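Local coordinates for uncharacterized protein MTH_862 (PDB 2R47) that is of unknown function but belongs to the archaeal DUF2124 family and pairs with a second copy to make one sheet across two subunits, at residues A[25-30]-A[84-89]; A[119-124]-A[142-147]. All blocks are in the same frame, centred on the assembly; numbering follows the deposited sequence.

Contact 1: residues A[25-30]-A[84-89]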
# COMPACT_ATOMS: atom_id res chain seq x y z
N ASP A 25 -6.15 5.98 -21.14
CA ASP A 25 -5.59 5.95 -22.49
C ASP A 25 -4.10 5.64 -22.53
O ASP A 25 -3.50 5.61 -23.62
CB ASP A 25 -5.85 7.29 -23.20
CG ASP A 25 -7.34 7.51 -23.51
OD1 ASP A 25 -8.02 6.53 -23.87
OD2 ASP A 25 -7.82 8.65 -23.36
N ALA A 26 -3.50 5.37 -21.37
CA ALA A 26 -2.06 5.14 -21.26
C ALA A 26 -1.68 3.72 -21.60
O ALA A 26 -2.44 2.79 -21.34
CB ALA A 26 -1.55 5.45 -19.82
N GLU A 27 -0.47 3.53 -22.12
CA GLU A 27 0.08 2.21 -22.38
C GLU A 27 1.08 1.81 -21.27
O GLU A 27 1.19 0.64 -20.93
CB GLU A 27 0.87 2.20 -23.71
CG GLU A 27 0.06 2.39 -24.98
CD GLU A 27 0.91 2.29 -26.29
OE1 GLU A 27 2.19 2.36 -26.29
OE2 GLU A 27 0.26 2.15 -27.35
N ARG A 28 1.88 2.79 -20.82
CA ARG A 28 3.02 2.51 -19.96
C ARG A 28 3.01 3.56 -18.87
O ARG A 28 3.05 4.76 -19.16
CB ARG A 28 4.33 2.57 -20.77
CG ARG A 28 5.60 2.19 -20.00
CD ARG A 28 6.83 1.90 -20.89
NE ARG A 28 8.09 1.98 -20.13
CZ ARG A 28 8.68 0.94 -19.56
NH1 ARG A 28 8.14 -0.28 -19.68
NH2 ARG A 28 9.81 1.08 -18.93
N ILE A 29 2.96 3.08 -17.62
CA ILE A 29 2.96 3.97 -16.46
C ILE A 29 4.22 3.74 -15.64
O ILE A 29 4.65 2.61 -15.44
CB ILE A 29 1.71 3.74 -15.59
CG1 ILE A 29 0.44 3.99 -16.42
CG2 ILE A 29 1.72 4.70 -14.35
CD1 ILE A 29 -0.84 3.64 -15.68
N GLY A 30 4.79 4.83 -15.16
CA GLY A 30 5.98 4.80 -14.31
C GLY A 30 5.55 5.39 -12.99
O GLY A 30 4.87 6.40 -12.99
N ASN A 84 10.90 4.79 -21.15
CA ASN A 84 10.09 5.92 -20.76
C ASN A 84 8.60 5.55 -20.79
O ASN A 84 8.20 4.46 -21.27
CB ASN A 84 10.49 7.21 -21.50
CG ASN A 84 10.20 7.17 -22.93
OD1 ASN A 84 10.60 8.07 -23.67
ND2 ASN A 84 9.52 6.14 -23.36
N VAL A 85 7.80 6.45 -20.24
CA VAL A 85 6.41 6.12 -19.98
C VAL A 85 5.53 7.18 -20.54
O VAL A 85 5.99 8.31 -20.76
CB VAL A 85 6.16 5.97 -18.44
CG1 VAL A 85 7.07 4.88 -17.86
CG2 VAL A 85 6.50 7.30 -17.72
N ASP A 86 4.27 6.87 -20.81
CA ASP A 86 3.37 7.92 -21.26
C ASP A 86 2.57 8.56 -20.12
O ASP A 86 1.93 9.58 -20.30
CB ASP A 86 2.52 7.49 -22.47
CG ASP A 86 1.73 6.24 -22.19
OD1 ASP A 86 0.98 6.27 -21.21
OD2 ASP A 86 1.85 5.23 -22.93
N VAL A 87 2.62 7.96 -18.93
CA VAL A 87 2.17 8.68 -17.70
C VAL A 87 3.23 8.46 -16.64
O VAL A 87 3.61 7.30 -16.34
CB VAL A 87 0.82 8.15 -17.11
CG1 VAL A 87 0.45 8.93 -15.81
CG2 VAL A 87 -0.32 8.30 -18.13
N LEU A 88 3.72 9.54 -16.06
CA LEU A 88 4.66 9.43 -14.97
C LEU A 88 3.92 9.85 -13.71
O LEU A 88 3.44 10.97 -13.63
CB LEU A 88 5.89 10.30 -15.21
CG LEU A 88 6.95 10.30 -14.09
CD1 LEU A 88 7.47 8.91 -13.65
CD2 LEU A 88 8.12 11.25 -14.49
N VAL A 89 3.86 8.96 -12.71
CA VAL A 89 3.15 9.22 -11.48
C VAL A 89 4.20 9.45 -10.38
O VAL A 89 4.95 8.52 -9.98
CB VAL A 89 2.18 8.03 -11.10
CG1 VAL A 89 1.41 8.37 -9.77
CG2 VAL A 89 1.23 7.65 -12.30
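Asp-86 OD2 is gripped by two successive backbone amides at the entry to strand 28-33. Glu-27 N donates to the syn lone pair of Asp-86 OD2 at 3.0 Å, while Arg-28 N reaches the same oxygen from above the carboxylate plane, 40° out of it. The other oxygen, OD1, accepts a weak bond from Glu-27 N and lies close against Ala-26 CB. With chi1 at 56°, CG sits between the backbone N and the carbonyl carbon, and the carboxylate faces the amides of Glu-27 and Arg-28. The two amides probably steady its negative charge; the Glu-27 carboxylate, with OE1 4.4 Å from Asp-86 OD2, would probably work the other way, as a like charge.

The exchange is mutual: Arg-28 O accepts from both Asp-86 N (2.9 Å) and Val-87 N (3.2 Å), the two residues at which the 84-89 chain turns a corner. Beyond it the parallel ladder is regular, Gly-30 N bonding to Val-87 O and Val-89 N to Gly-30 O (2.8 Å). Val-85 CG1 lies 3.5 Å from Gly-30 N, over a backbone that carries no side chain. On the other face, Ile-29 CG2 meets Val-89 CG2 at 3.6 Å. The extended Arg-28 side chain runs across Val-85, its NE making a weak bond to Asn-84 O at the guanidinium edge and its NH2 bonding to Gly-83 O.

Strand 28-33 sits centrally in the mixed sheet, between 53-58 and 88-91; Ile-29 also packs on Val-23, just after helix 11-22, and Leu-88 on Leu-114.

Contact 2: residues A[119-124]-A[142-147]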
# COMPACT_ATOMS: atom_id res chain seq x y z
N GLU A 119 1.69 12.49 -19.79
CA GLU A 119 0.99 13.15 -18.69
C GLU A 119 1.82 13.04 -17.42
O GLU A 119 2.36 11.96 -17.15
CB GLU A 119 -0.36 12.45 -18.50
CG GLU A 119 -1.11 12.78 -17.22
CD GLU A 119 -2.54 12.26 -17.23
OE1 GLU A 119 -3.18 12.32 -18.30
OE2 GLU A 119 -3.04 11.80 -16.19
N LEU A 120 1.89 14.13 -16.65
CA LEU A 120 2.54 14.10 -15.37
C LEU A 120 1.43 14.04 -14.31
O LEU A 120 0.54 14.91 -14.27
CB LEU A 120 3.40 15.34 -15.16
CG LEU A 120 4.13 15.41 -13.82
CD1 LEU A 120 5.13 14.17 -13.77
CD2 LEU A 120 4.79 16.83 -13.60
N MET A 121 1.52 13.06 -13.42
CA MET A 121 0.56 12.92 -12.34
C MET A 121 1.23 12.83 -10.97
O MET A 121 2.40 12.47 -10.87
CB MET A 121 -0.28 11.65 -12.55
CG MET A 121 -1.23 11.78 -13.71
SD MET A 121 -2.37 10.37 -13.85
CE MET A 121 -2.70 9.98 -12.09
N GLY A 122 0.46 13.17 -9.95
CA GLY A 122 0.84 12.89 -8.59
C GLY A 122 -0.20 12.09 -7.84
O GLY A 122 -1.42 12.32 -7.96
N LEU A 123 0.26 11.19 -7.01
CA LEU A 123 -0.64 10.42 -6.19
C LEU A 123 -0.07 10.59 -4.79
O LEU A 123 1.07 10.23 -4.55
CB LEU A 123 -0.54 8.97 -6.63
CG LEU A 123 -1.63 7.95 -6.46
CD1 LEU A 123 -2.88 8.40 -7.20
CD2 LEU A 123 -1.09 6.61 -7.09
N CYS A 124 -0.83 11.20 -3.88
CA CYS A 124 -0.26 11.42 -2.55
C CYS A 124 -1.35 11.33 -1.46
O CYS A 124 -2.53 11.13 -1.76
CB CYS A 124 0.45 12.80 -2.49
SG CYS A 124 -0.65 14.22 -2.79
N CYS A 142 -2.63 15.96 -13.46
CA CYS A 142 -3.70 15.44 -12.62
C CYS A 142 -3.06 15.05 -11.29
O CYS A 142 -1.97 14.49 -11.30
CB CYS A 142 -4.38 14.19 -13.27
SG CYS A 142 -5.56 13.25 -12.21
N VAL A 143 -3.73 15.32 -10.17
CA VAL A 143 -3.22 14.85 -8.88
C VAL A 143 -4.39 14.13 -8.22
O VAL A 143 -5.51 14.60 -8.27
CB VAL A 143 -2.71 16.04 -7.95
CG1 VAL A 143 -2.53 15.55 -6.47
CG2 VAL A 143 -1.37 16.58 -8.50
N ILE A 144 -4.13 12.98 -7.61
CA ILE A 144 -5.12 12.32 -6.81
C ILE A 144 -4.58 12.31 -5.39
O ILE A 144 -3.48 11.84 -5.16
CB ILE A 144 -5.32 10.86 -7.31
CG1 ILE A 144 -5.93 10.88 -8.72
CG2 ILE A 144 -6.29 10.13 -6.34
CD1 ILE A 144 -5.76 9.58 -9.50
N ASN A 145 -5.32 12.95 -4.48
CA ASN A 145 -4.90 13.10 -3.09
C ASN A 145 -5.88 12.39 -2.18
O ASN A 145 -7.09 12.58 -2.33
CB ASN A 145 -4.84 14.58 -2.72
CG ASN A 145 -4.52 14.78 -1.24
OD1 ASN A 145 -3.61 14.16 -0.71
ND2 ASN A 145 -5.31 15.60 -0.56
N ALA A 146 -5.41 11.59 -1.23
CA ALA A 146 -6.37 10.97 -0.29
C ALA A 146 -6.04 11.34 1.16
O ALA A 146 -4.85 11.50 1.50
CB ALA A 146 -6.32 9.45 -0.42
N ASP A 147 -7.06 11.37 2.04
CA ASP A 147 -6.79 11.57 3.43
C ASP A 147 -7.15 10.31 4.16
O ASP A 147 -8.11 9.64 3.79
CB ASP A 147 -7.62 12.73 4.03
CG ASP A 147 -7.25 14.08 3.42
OD1 ASP A 147 -6.15 14.26 2.90
OD2 ASP A 147 -8.11 14.96 3.41
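Leu-123 lies side by side with Ile-144, both side chains pointing the same way, and its CD1 presses on Ile-144 CB at 3.5 Å, tighter than an ordinary van der Waals contact. The same methyl also touches CG2 and CD1 of Ile-144, so one leucine branch spans much of the isoleucine. Met-121, two residues earlier and paired with Cys-142, joins this face: its chain bends at chi3 (37°), and CE approaches Ile-144 CD1 at 4.0 Å, while its CG rests against Cys-142 CB.

The opposite face is more mixed. Val-143 stands beside Gly-122, where there is no side chain to oppose it, and the CA atoms of this pair come within 4.5 Å. Farther along, Cys-124 SG lies 3.6 Å from Asn-145 OD1. That amide oxygen is buried and accepts a hydrogen bond from Asp-127 N, which ties strand 142-154 to the chain just beyond strand 118-125.

Between the two faces the backbones run almost exactly parallel, 3° apart. Gly-122 and Cys-124 each donate and accept, the straightest bond being Ile-144 N to Gly-122 O (2.8 Å, 163° at the hydrogen); Cys-142 N to Leu-120 O, at 3.4 Å, is weak.

Helix 11-22 covers the Met-121 and Ile-144 face through Phe-19, Ala-22 and His-15. Strand 142-154, outermost within its own chain, pairs antiparallel with a strand of the second subunit. The arrangement is characteristic of the parallel part of a mixed alpha/beta sheet, extended through its edge strand into a sheet shared by two subunits.

Contacts 1 and 2 illustrate how successive parallel pairings build one sheet. Their centres are 14 Å apart, yet strands 88-91 and 118-125, one from each contact, are direct neighbours, giving the order 28-33, 88-91, 118-125, 142-154. Probable backbone hydrogen bonds join them, Leu-88 O to Met-121 N at 2.9 Å and Asp-86 O to Glu-119 N at 3.0 Å. On one face Val-87 CG1 packs against Met-121 SD at 3.7 Å, and Val-89 touches Leu-123, linking the apolar rows of both contacts. Contact 1 remains within the subunit, whereas contact 2 ends at the dimer interface, so the sheet continues from the chain interior into the second subunit.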